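Local atomic coordinates of PTS system, IIA component (Enterococcus faecalis, PDB entry 3BED), a protein that probably transfers phosphoryl groups as the IIA component of a mannose/sorbose-type sugar phosphotransferase system, working as a homodimer. Residues A[8-13]-A[32-37]; A[18-23]-A[95-100]; A[64-69]-A[87-92]; A[101-106]-A[116-121]. All coordinates share one frame; numbering follows the deposited sequence. Where two conformers were deposited one is given.

Contact 1: A[8-13]-A[32-37]; sequences LILMSH and ADAAIV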
loop_
_atom_site.group_PDB
_atom_site.type_symbol
_atom_site.label_atom_id
_atom_site.label_comp_id
_atom_site.label_asym_id
_atom_site.label_seq_id
_atom_site.Cartn_x
_atom_site.Cartn_y
_atom_site.Cartn_z
ATOM N N LEU A 8 16.937 -2.578 -2.063
ATOM C CA LEU A 8 15.557 -2.412 -1.546
ATOM C C LEU A 8 15.056 -3.672 -0.884
ATOM O O LEU A 8 15.324 -4.815 -1.345
ATOM C CB LEU A 8 14.589 -2.018 -2.658
ATOM C CG LEU A 8 14.905 -0.729 -3.395
ATOM C CD1 LEU A 8 13.863 -0.575 -4.506
ATOM C CD2 LEU A 8 14.906 0.480 -2.473
ATOM N N ILE A 9 14.308 -3.464 0.200
ATOM C CA ILE A 9 13.668 -4.567 0.916
ATOM C C ILE A 9 12.251 -4.078 1.191
ATOM O O ILE A 9 12.082 -3.006 1.773
ATOM C CB ILE A 9 14.367 -4.884 2.242
ATOM C CG1 ILE A 9 15.858 -5.226 2.015
ATOM C CG2 ILE A 9 13.604 -6.065 2.950
ATOM C CD1 ILE A 9 16.664 -5.449 3.279
ATOM N N LEU A 10 11.253 -4.867 0.843
ATOM C CA LEU A 10 9.861 -4.512 1.250
ATOM C C LEU A 10 9.444 -5.493 2.312
ATOM O O LEU A 10 9.652 -6.684 2.158
ATOM C CB LEU A 10 8.886 -4.596 0.045
ATOM C CG LEU A 10 9.265 -3.892 -1.279
ATOM C CD1 LEU A 10 8.099 -3.959 -2.237
ATOM C CD2 LEU A 10 9.679 -2.457 -1.029
HETATM N N MSE A 11 8.824 -4.991 3.381
HETATM C CA MSE A 11 8.480 -5.834 4.521
HETATM C C MSE A 11 7.071 -5.571 4.925
HETATM O O MSE A 11 6.633 -4.410 5.001
HETATM C CB MSE A 11 9.366 -5.507 5.747
HETATM C CG MSE A 11 10.821 -5.709 5.508
HETATM SE SE MSE A 11 11.831 -5.539 7.192
HETATM C CE MSE A 11 11.238 -7.026 8.116
ATOM N N SER A 12 6.362 -6.660 5.243
ATOM C CA SER A 12 4.983 -6.460 5.707
ATOM C C SER A 12 4.463 -7.573 6.562
ATOM O O SER A 12 5.028 -8.682 6.560
ATOM C CB SER A 12 3.986 -6.325 4.526
ATOM O OG SER A 12 3.787 -7.545 3.818
ATOM N N HIS A 13 3.355 -7.287 7.269
ATOM C CA HIS A 13 2.487 -8.371 7.723
ATOM C C HIS A 13 2.027 -9.125 6.491
ATOM O O HIS A 13 1.625 -8.491 5.504
ATOM C CB HIS A 13 1.224 -7.817 8.397
ATOM C CG HIS A 13 1.496 -7.009 9.624
ATOM N ND1 HIS A 13 2.020 -5.729 9.568
ATOM C CD2 HIS A 13 1.341 -7.300 10.940
ATOM C CE1 HIS A 13 2.129 -5.250 10.799
ATOM N NE2 HIS A 13 1.726 -6.181 11.651
ATOM N N ALA A 32 12.643 -3.903 -11.662
ATOM C CA ALA A 32 12.207 -3.628 -10.283
ATOM C C ALA A 32 12.572 -4.819 -9.434
ATOM O O ALA A 32 12.128 -5.933 -9.689
ATOM C CB ALA A 32 10.704 -3.361 -10.228
ATOM N N ASP A 33 13.433 -4.591 -8.447
ATOM C CA ASP A 33 13.928 -5.682 -7.630
ATOM C C ASP A 33 14.001 -5.287 -6.166
ATOM O O ASP A 33 14.417 -4.162 -5.822
ATOM C CB ASP A 33 15.295 -6.162 -8.119
ATOM C CG ASP A 33 15.623 -7.554 -7.617
ATOM O OD1 ASP A 33 14.688 -8.310 -7.211
ATOM O OD2 ASP A 33 16.829 -7.893 -7.614
ATOM N N ALA A 34 13.589 -6.212 -5.314
ATOM C CA ALA A 34 13.657 -6.001 -3.872
ATOM C C ALA A 34 13.632 -7.341 -3.209
ATOM O O ALA A 34 13.039 -8.306 -3.749
ATOM C CB ALA A 34 12.487 -5.120 -3.361
ATOM N N ALA A 35 14.319 -7.443 -2.080
ATOM C CA ALA A 35 14.099 -8.602 -1.204
ATOM C C ALA A 35 12.790 -8.362 -0.472
ATOM O O ALA A 35 12.304 -7.235 -0.426
ATOM C CB ALA A 35 15.248 -8.743 -0.222
ATOM N N ILE A 36 12.204 -9.441 0.038
ATOM C CA ILE A 36 10.896 -9.334 0.703
ATOM C C ILE A 36 10.963 -10.038 2.030
ATOM O O ILE A 36 11.536 -11.128 2.127
ATOM C CB ILE A 36 9.794 -10.068 -0.149
ATOM C CG1 ILE A 36 9.644 -9.429 -1.551
ATOM C CG2 ILE A 36 8.492 -10.114 0.583
ATOM C CD1 ILE A 36 9.190 -7.928 -1.526
ATOM N N VAL A 37 10.374 -9.429 3.058
ATOM C CA VAL A 37 10.024 -10.151 4.309
ATOM C C VAL A 37 8.511 -10.145 4.467
ATOM O O VAL A 37 7.879 -9.062 4.535
ATOM C CB VAL A 37 10.637 -9.519 5.558
ATOM C CG1 VAL A 37 10.185 -10.283 6.843
ATOM C CG2 VAL A 37 12.159 -9.466 5.424
HETATM O O HOH W 1 17.240 -3.939 -4.584
#
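Leu8, Leu10 and Ser12 alternate with Ala35 and Val37 in a run of four backbone hydrogen bonds that joins 8-13 to 32-37 as parallel strands. Ala35 N donates to Leu8 O (2.9 Å) and Val37 N to Leu10 O, while Leu10 N and Ser12 N reach back to Ala35 O and Val37 O. CA-H...O contacts reinforce the carbonyls, as where Ile36 CA lies 3.3 Å from Leu10 O. Before the strand pairing begins, a water bridges the two segments, accepting from Leu8 N and donating to Asp33 O.

Apolar contacts fall on both faces. On the face of Ile9, Met11, Ala35 and Val37, the selenomethionine Met11 runs alongside Val37, pointing the same way. Its chain bends at the last torsion (chi3 67°), which folds CE back to 3.6 Å from Val37 CB and lays it over the fork between both methyls. Helix 44-59 covers this face through Ile55. On the other face Ile36 takes the same turn at both torsions (chi1 -61°, chi2 -62°), and this swings CD1 across to Leu10 CB at 3.7 Å. Ala34 CB fills in beside it, 4.0 Å from Leu10 CG, and Leu21 of helix 16-28 packs on both Leu10 and Ile36.

At the C-terminal end of the pairing, Ser12 OG donates to His13 O from above the carbonyl plane and also bonds Ala17 N, while His13 N bonds Asp69 OD2. With their parallel pairing and helix 16-28 between them in the chain, strands 7-13 and 35-39 form a classic beta-alpha-beta crossover unit, the opening of the parallel alpha/beta fold of the mannose-type IIA domain.

Contact 2: A[18-23]-A[95-100]; sequences EETLAS and LNLAMA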
loop_
_atom_site.group_PDB
_atom_site.type_symbol
_atom_site.label_atom_id
_atom_site.label_comp_id
_atom_site.label_asym_id
_atom_site.label_seq_id
_atom_site.Cartn_x
_atom_site.Cartn_y
_atom_site.Cartn_z
ATOM N N GLU A 18 5.082 -8.663 -0.752
ATOM C CA GLU A 18 5.338 -9.560 -1.875
ATOM C C GLU A 18 4.538 -9.125 -3.101
ATOM O O GLU A 18 5.070 -9.002 -4.193
ATOM C CB GLU A 18 4.921 -10.971 -1.482
ATOM C CG GLU A 18 5.087 -11.990 -2.546
ATOM C CD GLU A 18 5.104 -13.370 -1.944
ATOM O OE1 GLU A 18 4.022 -13.864 -1.571
ATOM O OE2 GLU A 18 6.197 -13.953 -1.826
ATOM N N GLU A 19 3.232 -8.908 -2.904
ATOM C CA GLU A 19 2.398 -8.561 -4.051
ATOM C C GLU A 19 2.613 -7.122 -4.504
ATOM O O GLU A 19 2.373 -6.806 -5.655
ATOM C CB GLU A 19 0.897 -8.810 -3.743
ATOM C CG GLU A 19 0.601 -10.304 -3.515
ATOM C CD GLU A 19 0.827 -11.152 -4.768
ATOM O OE1 GLU A 19 0.988 -10.591 -5.895
ATOM O OE2 GLU A 19 0.873 -12.401 -4.616
ATOM N N THR A 20 3.036 -6.257 -3.582
ATOM C CA THR A 20 3.397 -4.892 -3.975
ATOM C C THR A 20 4.565 -4.928 -4.970
ATOM O O THR A 20 4.531 -4.212 -5.992
ATOM C CB THR A 20 3.730 -4.023 -2.755
ATOM O OG1 THR A 20 2.599 -4.009 -1.876
ATOM C CG2 THR A 20 3.989 -2.588 -3.183
ATOM N N LEU A 21 5.594 -5.735 -4.669
ATOM C CA LEU A 21 6.699 -5.888 -5.621
ATOM C C LEU A 21 6.212 -6.446 -6.970
ATOM O O LEU A 21 6.597 -5.954 -8.013
ATOM C CB LEU A 21 7.810 -6.779 -5.040
ATOM C CG LEU A 21 9.020 -6.978 -5.956
ATOM C CD1 LEU A 21 9.685 -5.653 -6.310
ATOM C CD2 LEU A 21 10.023 -7.971 -5.333
ATOM N N ALA A 22 5.381 -7.487 -6.926
ATOM C CA ALA A 22 4.870 -8.105 -8.178
ATOM C C ALA A 22 4.141 -7.078 -9.023
ATOM O O ALA A 22 4.389 -6.971 -10.217
ATOM C CB ALA A 22 3.962 -9.274 -7.859
ATOM N N SER A 23 3.292 -6.295 -8.389
ATOM C CA SER A 23 2.561 -5.225 -9.086
ATOM C C SER A 23 3.516 -4.163 -9.661
ATOM O O SER A 23 3.335 -3.653 -10.769
ATOM C CB SER A 23 1.546 -4.595 -8.139
ATOM O OG SER A 23 0.534 -5.550 -7.800
ATOM N N LEU A 95 4.269 1.948 3.285
ATOM C CA LEU A 95 4.387 1.480 1.892
ATOM C C LEU A 95 3.097 1.557 1.116
ATOM O O LEU A 95 2.090 0.987 1.533
ATOM C CB LEU A 95 4.799 -0.003 1.924
ATOM C CG LEU A 95 4.919 -0.811 0.633
ATOM C CD1 LEU A 95 5.915 -0.199 -0.342
ATOM C CD2 LEU A 95 5.297 -2.312 0.933
ATOM N N ASN A 96 3.143 2.260 -0.023
ATOM C CA ASN A 96 2.082 2.217 -0.996
ATOM C C ASN A 96 2.734 2.046 -2.372
ATOM O O ASN A 96 3.990 2.047 -2.503
ATOM C CB ASN A 96 1.138 3.435 -0.936
ATOM C CG ASN A 96 1.887 4.748 -0.968
ATOM O OD1 ASN A 96 3.022 4.825 -1.494
ATOM N ND2 ASN A 96 1.245 5.821 -0.381
ATOM N N LEU A 97 1.898 1.808 -3.366
ATOM C CA LEU A 97 2.452 1.428 -4.672
ATOM C C LEU A 97 3.295 2.551 -5.271
ATOM O O LEU A 97 4.304 2.271 -5.932
ATOM C CB LEU A 97 1.323 1.048 -5.629
ATOM C CG LEU A 97 1.785 0.411 -6.964
ATOM C CD1 LEU A 97 2.728 -0.798 -6.787
ATOM C CD2 LEU A 97 0.560 -0.030 -7.727
ATOM N N ALA A 98 2.891 3.808 -5.088
ATOM C CA ALA A 98 3.673 4.861 -5.681
ATOM C C ALA A 98 5.098 4.836 -5.132
ATOM O O ALA A 98 6.065 5.115 -5.863
ATOM C CB ALA A 98 3.012 6.220 -5.400
HETATM N N MSE A 99 5.225 4.554 -3.838
HETATM C CA MSE A 99 6.554 4.534 -3.234
HETATM C C MSE A 99 7.398 3.435 -3.839
HETATM O O MSE A 99 8.605 3.641 -4.106
HETATM C CB MSE A 99 6.456 4.359 -1.718
HETATM C CG MSE A 99 5.985 5.555 -1.003
HETATM SE SE MSE A 99 5.446 4.992 0.808
HETATM C CE MSE A 99 7.017 3.724 0.977
ATOM N N ALA A 100 6.789 2.273 -4.066
ATOM C CA ALA A 100 7.530 1.132 -4.599
ATOM C C ALA A 100 7.961 1.382 -6.036
ATOM O O ALA A 100 9.100 1.042 -6.412
ATOM C CB ALA A 100 6.685 -0.132 -4.513
#
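Thr20 pushes its methyl into the start of helix 97-105, where CG2 sits 3.9 Å from Ala100 CB and 4.2 Å from Leu95 CD1. The leucine comes to meet it tip to tip, whereas the alanine offers just its single methyl. With CG2 anti to the backbone N, Thr20 turns its hydroxyl the other way along its own helix, and OG1 bonds Met16 O. Leu97 reaches across with one branch: CD1 lies 3.9 Å from Thr20 O and 4.2 Å from Ser23 CB, so it rests on the helix backbone as well as on side chains. That carbonyl also receives Thr24 OG1.

Helix 16-28 packs here against the N-terminal turn of helix 97-105, on one side of the parallel alpha/beta sheet; the contact is buried and made by van der Waals packing. Leu95 also lies on Leu67 of the sheet. Asn96 is the N-cap of the second helix, its OD1 accepting from Met99 N at 3.2 Å with an angle of 151° at the hydrogen. The cap's ND2 bonds Gly122 O and, across the dimer interface, Gly94 O of the second subunit. Ser23 OG bonds His13 O of the second subunit, while Leu97 packs on Asp69 of the same neighbouring chain.

Contact 3: A[64-69]-A[87-92]; sequences TLVLAD and PQLRVV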
loop_
_atom_site.group_PDB
_atom_site.type_symbol
_atom_site.label_atom_id
_atom_site.label_comp_id
_atom_site.label_asym_id
_atom_site.label_seq_id
_atom_site.Cartn_x
_atom_site.Cartn_y
_atom_site.Cartn_z
ATOM N N THR A 64 21.091 0.421 2.011
ATOM C CA THR A 64 19.871 -0.369 1.901
ATOM C C THR A 64 18.683 0.396 2.429
ATOM O O THR A 64 18.806 1.089 3.438
ATOM C CB THR A 64 20.018 -1.656 2.726
ATOM O OG1 THR A 64 21.081 -2.460 2.170
ATOM C CG2 THR A 64 18.708 -2.457 2.685
ATOM N N LEU A 65 17.530 0.297 1.755
ATOM C CA LEU A 65 16.311 0.915 2.266
ATOM C C LEU A 65 15.249 -0.142 2.437
ATOM O O LEU A 65 14.968 -0.919 1.509
ATOM C CB LEU A 65 15.824 1.938 1.267
ATOM C CG LEU A 65 14.614 2.774 1.615
ATOM C CD1 LEU A 65 14.696 3.371 2.997
ATOM C CD2 LEU A 65 14.539 3.881 0.585
ATOM N N VAL A 66 14.664 -0.160 3.623
ATOM C CA VAL A 66 13.496 -0.996 3.890
ATOM C C VAL A 66 12.275 -0.098 3.714
ATOM O O VAL A 66 12.218 1.010 4.273
ATOM C CB VAL A 66 13.467 -1.519 5.354
ATOM C CG1 VAL A 66 12.121 -2.167 5.659
ATOM C CG2 VAL A 66 14.575 -2.574 5.555
ATOM N N LEU A 67 11.307 -0.566 2.937
ATOM C CA LEU A 67 9.980 0.081 2.872
ATOM C C LEU A 67 9.071 -0.838 3.651
ATOM O O LEU A 67 8.839 -1.983 3.212
ATOM C CB LEU A 67 9.490 0.176 1.439
ATOM C CG LEU A 67 10.404 0.990 0.505
ATOM C CD1 LEU A 67 9.733 1.278 -0.826
ATOM C CD2 LEU A 67 10.917 2.293 1.184
ATOM N N ALA A 68 8.582 -0.369 4.805
ATOM C CA ALA A 68 7.777 -1.245 5.708
ATOM C C ALA A 68 6.326 -0.857 5.603
ATOM O O ALA A 68 5.993 0.353 5.404
ATOM C CB ALA A 68 8.247 -1.025 7.194
ATOM N N ASP A 69 5.462 -1.841 5.798
ATOM C CA ASP A 69 4.031 -1.544 5.689
ATOM C C ASP A 69 3.516 -0.532 6.694
ATOM O O ASP A 69 2.803 0.371 6.298
ATOM C CB ASP A 69 3.153 -2.814 5.711
ATOM C CG ASP A 69 3.325 -3.673 6.978
ATOM O OD1 ASP A 69 4.224 -3.387 7.826
ATOM O OD2 ASP A 69 2.588 -4.708 7.056
ATOM N N PRO A 87 24.861 0.416 9.548
ATOM C CA PRO A 87 24.882 1.875 9.542
ATOM C C PRO A 87 24.388 2.537 8.238
ATOM O O PRO A 87 24.070 3.745 8.207
ATOM C CB PRO A 87 26.377 2.201 9.757
ATOM C CG PRO A 87 27.111 1.039 9.266
ATOM C CD PRO A 87 26.229 -0.155 9.558
ATOM N N GLN A 88 24.281 1.763 7.167
ATOM C CA GLN A 88 23.793 2.339 5.915
ATOM C C GLN A 88 22.396 1.840 5.541
ATOM O O GLN A 88 22.001 1.940 4.378
ATOM C CB GLN A 88 24.781 2.043 4.787
ATOM C CG GLN A 88 26.222 2.506 5.106
ATOM C CD GLN A 88 27.076 2.555 3.885
ATOM O OE1 GLN A 88 27.749 1.588 3.574
ATOM N NE2 GLN A 88 26.994 3.652 3.138
ATOM N N LEU A 89 21.670 1.318 6.546
ATOM C CA LEU A 89 20.287 0.904 6.379
ATOM C C LEU A 89 19.386 2.023 6.830
ATOM O O LEU A 89 19.626 2.621 7.885
ATOM C CB LEU A 89 20.025 -0.326 7.262
ATOM C CG LEU A 89 18.549 -0.772 7.405
ATOM C CD1 LEU A 89 18.029 -1.288 6.069
ATOM C CD2 LEU A 89 18.420 -1.855 8.468
ATOM N N ARG A 90 18.355 2.332 6.031
ATOM C CA ARG A 90 17.301 3.252 6.449
ATOM C C ARG A 90 15.945 2.558 6.293
ATOM O O ARG A 90 15.841 1.539 5.597
ATOM C CB ARG A 90 17.330 4.565 5.645
ATOM C CG ARG A 90 18.705 5.299 5.637
ATOM C CD ARG A 90 18.965 6.059 6.964
ATOM N NE ARG A 90 20.257 6.748 6.932
ATOM C CZ ARG A 90 21.458 6.174 7.064
ATOM N NH1 ARG A 90 21.593 4.873 7.333
ATOM N NH2 ARG A 90 22.554 6.943 6.941
ATOM N N VAL A 91 14.925 3.153 6.908
ATOM C CA VAL A 91 13.584 2.576 6.944
ATOM C C VAL A 91 12.569 3.671 6.715
ATOM O O VAL A 91 12.625 4.711 7.358
ATOM C CB VAL A 91 13.295 1.929 8.325
ATOM C CG1 VAL A 91 11.875 1.333 8.365
ATOM C CG2 VAL A 91 14.345 0.831 8.653
ATOM N N VAL A 92 11.642 3.428 5.778
ATOM C CA VAL A 92 10.471 4.276 5.585
ATOM C C VAL A 92 9.225 3.405 5.769
ATOM O O VAL A 92 9.129 2.306 5.194
ATOM C CB VAL A 92 10.465 4.896 4.178
ATOM C CG1 VAL A 92 9.244 5.780 3.969
ATOM C CG2 VAL A 92 11.777 5.700 3.954
#
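Thr64 and Leu89 open a parallel strand pair, 64-68 with 89-92, which forms one half of the four-stranded parallel sheet at the heart of this alpha/beta domain, with 89-93 its outermost strand within this chain. Five backbone hydrogen bonds run along it, nearly straight in the middle, where Val66 N donates to Arg90 O (2.9 Å, 174° at the hydrogen).

The tightly filled part is apolar and lies on both faces. On one, Leu89 CD1 slots between Thr64 and Val66, which share a face of the facing strand, 3.6 Å from Thr64 CG2 and 3.7 Å from Val66 CG2; both torsions of the leucine (chi1 170°, chi2 67°) lead that branch over the strand. Val91 CG2 continues the row against Val66 CB, and helix 74-82 closes over it with Ala79. On the other face Leu65, in the conformer given, lays CD1 over the peptide of Arg90 and against Val92 CG2. Leu67 runs alongside Val92, and Leu118 of helix 111-124 covers Leu65.

Val92 pairs with an antiparallel strand of the second subunit, so the sheet continues across the dimer interface.

The looser part is Pro87, which is exposed, with Gln88 and the side chain of Arg90. Of that side chain, CB is the part near the facing strand. Beyond it the chain bends at chi2 and its guanidinium turns back over its own segment, with NE in a salt bridge to Asp112. NH1 donates twice, to Leu89 O and to Pro87 O; both acceptors lie in the guanidinium plane, and the bond to Pro87 O measures 2.9 Å.

Contact 4: A[101-106]-A[116-121]; sequences IEAAVS and AYLTQI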
loop_
_atom_site.group_PDB
_atom_site.type_symbol
_atom_site.label_atom_id
_atom_site.label_comp_id
_atom_site.label_asym_id
_atom_site.label_seq_id
_atom_site.Cartn_x
_atom_site.Cartn_y
_atom_site.Cartn_z
ATOM N N ILE A 101 7.046 1.931 -6.853
ATOM C CA ILE A 101 7.406 2.301 -8.246
ATOM C C ILE A 101 8.552 3.304 -8.285
ATOM O O ILE A 101 9.528 3.115 -9.049
ATOM C CB ILE A 101 6.146 2.880 -9.000
ATOM C CG1 ILE A 101 5.175 1.697 -9.231
ATOM C CG2 ILE A 101 6.578 3.786 -10.218
ATOM C CD1 ILE A 101 3.768 2.330 -9.599
ATOM N N GLU A 102 8.430 4.383 -7.508
ATOM C CA GLU A 102 9.507 5.349 -7.532
ATOM C C GLU A 102 10.828 4.793 -7.012
ATOM O O GLU A 102 11.887 5.159 -7.529
ATOM C CB GLU A 102 9.106 6.640 -6.824
ATOM C CG GLU A 102 7.919 7.336 -7.519
ATOM C CD GLU A 102 8.203 7.766 -8.961
ATOM O OE1 GLU A 102 9.379 7.939 -9.365
ATOM O OE2 GLU A 102 7.225 7.947 -9.688
ATOM N N ALA A 103 10.795 3.923 -6.004
ATOM C CA ALA A 103 12.016 3.320 -5.487
ATOM C C ALA A 103 12.664 2.495 -6.578
ATOM O O ALA A 103 13.898 2.479 -6.734
ATOM C CB ALA A 103 11.674 2.459 -4.288
ATOM N N ALA A 104 11.831 1.802 -7.350
ATOM C CA ALA A 104 12.323 0.832 -8.322
ATOM C C ALA A 104 13.087 1.518 -9.430
ATOM O O ALA A 104 13.984 0.916 -9.998
ATOM C CB ALA A 104 11.179 0.077 -8.904
ATOM N N VAL A 105 12.688 2.737 -9.789
ATOM C CA VAL A 105 13.316 3.403 -10.929
ATOM C C VAL A 105 14.239 4.543 -10.552
ATOM O O VAL A 105 14.905 5.133 -11.437
ATOM C CB VAL A 105 12.269 3.924 -11.933
ATOM C CG1 VAL A 105 11.399 2.747 -12.418
ATOM C CG2 VAL A 105 11.463 5.044 -11.367
ATOM N N SER A 106 14.283 4.880 -9.261
ATOM C CA SER A 106 15.057 6.037 -8.814
ATOM C C SER A 106 16.546 5.835 -9.036
ATOM O O SER A 106 17.084 4.784 -8.689
ATOM C CB SER A 106 14.838 6.301 -7.336
ATOM O OG SER A 106 15.671 7.370 -6.940
ATOM N N ALA A 116 14.181 10.363 1.958
ATOM C CA ALA A 116 13.438 11.603 2.001
ATOM C C ALA A 116 12.528 11.724 0.763
ATOM O O ALA A 116 11.365 12.107 0.872
ATOM C CB ALA A 116 14.397 12.812 2.112
ATOM N N TYR A 117 13.073 11.375 -0.406
ATOM C CA TYR A 117 12.318 11.408 -1.652
ATOM C C TYR A 117 11.083 10.483 -1.573
ATOM O O TYR A 117 9.966 10.897 -1.910
ATOM C CB TYR A 117 13.230 10.979 -2.809
ATOM C CG TYR A 117 12.502 10.881 -4.118
ATOM C CD1 TYR A 117 11.925 12.026 -4.702
ATOM C CD2 TYR A 117 12.362 9.644 -4.758
ATOM C CE1 TYR A 117 11.249 11.942 -5.908
ATOM C CE2 TYR A 117 11.679 9.549 -5.970
ATOM C CZ TYR A 117 11.138 10.710 -6.538
ATOM O OH TYR A 117 10.440 10.595 -7.733
ATOM N N LEU A 118 11.286 9.249 -1.100
ATOM C CA LEU A 118 10.189 8.272 -1.083
ATOM C C LEU A 118 9.160 8.598 -0.023
ATOM O O LEU A 118 7.990 8.264 -0.159
ATOM C CB LEU A 118 10.735 6.860 -0.855
ATOM C CG LEU A 118 11.611 6.337 -2.014
ATOM C CD1 LEU A 118 12.094 4.987 -1.627
ATOM C CD2 LEU A 118 10.941 6.299 -3.375
ATOM N N THR A 119 9.592 9.250 1.052
ATOM C CA THR A 119 8.647 9.763 2.028
ATOM C C THR A 119 7.725 10.765 1.382
ATOM O O THR A 119 6.491 10.716 1.560
ATOM C CB THR A 119 9.354 10.337 3.269
ATOM O OG1 THR A 119 10.126 9.276 3.850
ATOM C CG2 THR A 119 8.346 10.843 4.278
ATOM N N GLN A 120 8.312 11.695 0.635
ATOM C CA GLN A 120 7.504 12.689 -0.040
ATOM C C GLN A 120 6.575 12.059 -1.080
ATOM O O GLN A 120 5.408 12.439 -1.176
ATOM C CB GLN A 120 8.398 13.734 -0.685
ATOM C CG GLN A 120 7.676 14.711 -1.578
ATOM C CD GLN A 120 7.687 14.254 -3.048
ATOM O OE1 GLN A 120 8.757 13.959 -3.642
ATOM N NE2 GLN A 120 6.489 14.166 -3.635
ATOM N N ILE A 121 7.100 11.111 -1.857
ATOM C CA ILE A 121 6.286 10.390 -2.870
ATOM C C ILE A 121 5.096 9.734 -2.194
ATOM O O ILE A 121 3.931 9.880 -2.664
ATOM C CB ILE A 121 7.130 9.336 -3.638
ATOM C CG1 ILE A 121 8.088 10.022 -4.624
ATOM C CG2 ILE A 121 6.253 8.338 -4.349
ATOM C CD1 ILE A 121 7.430 11.038 -5.607
#
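Leu118 carries the buried half of this contact, straddling Ala103 with both branches. CD1 lies 3.7 Å from Ala103 CB, while CD2 comes down on the backbone, 3.5 Å from Ala103 N, and also meets Glu102 CB. The aliphatic part of Glu102 makes the other half: CG packs against Ile121 CG2 at 3.7 Å, the two side chains crossing at about a right angle. Glu102 CB lies obliquely to the Tyr117 ring, 4.0 Å from CE2.

At the outer end, Tyr117 OH donates a weak bond to Glu102 OE1, 3.3 Å long, with carboxylate and ring planes 89° apart. The bend in Glu102 at chi2 (-62°) brings the carboxylate round to the hydroxyl. Ile121, one turn along from Tyr117, puts CG1 over one face of the ring, 3.7 Å above its plane toward the rim, and probably limits how far the ring can turn.

These are two consecutive helices of the alpha/beta domain, 97-105 and 111-124, antiparallel in sense with 150° between the directions of the short segments and 10.1 Å between their axes. Together they pack against the sheet. Further out, Ala103 and Leu118 both settle on Leu67, and Leu118 also on Leu65. Ser106 leaves the helix here, and in the conformer given its OG bonds Val108 N in the connecting turn. On another side of helix 111-124, Thr119 OG1 bonds Thr128 OG1 of the second subunit.

In the fold
From the N terminus, contact 1 closes first, joining strands 7-13 and 35-39 around helix 16-28. Contact 2 starts within that loop, on the helix, and ends far along the chain at 95-100, so it crosses contact 1. Contact 3 nests inside the long loop that contact 2 closes and pairs strands 64-68 and 89-93 in the other half of the sheet; strands 7-13 and 64-68 are neighbours, which makes one sheet of contacts 1 and 3. Contact 4 follows in series, closing the short loop between helices 97-105 and 111-124. Helix 97-105 serves both contacts 2 and 4, linking helix 16-28 to helix 111-124. All four contacts reach the second subunit, contact 1 through His13.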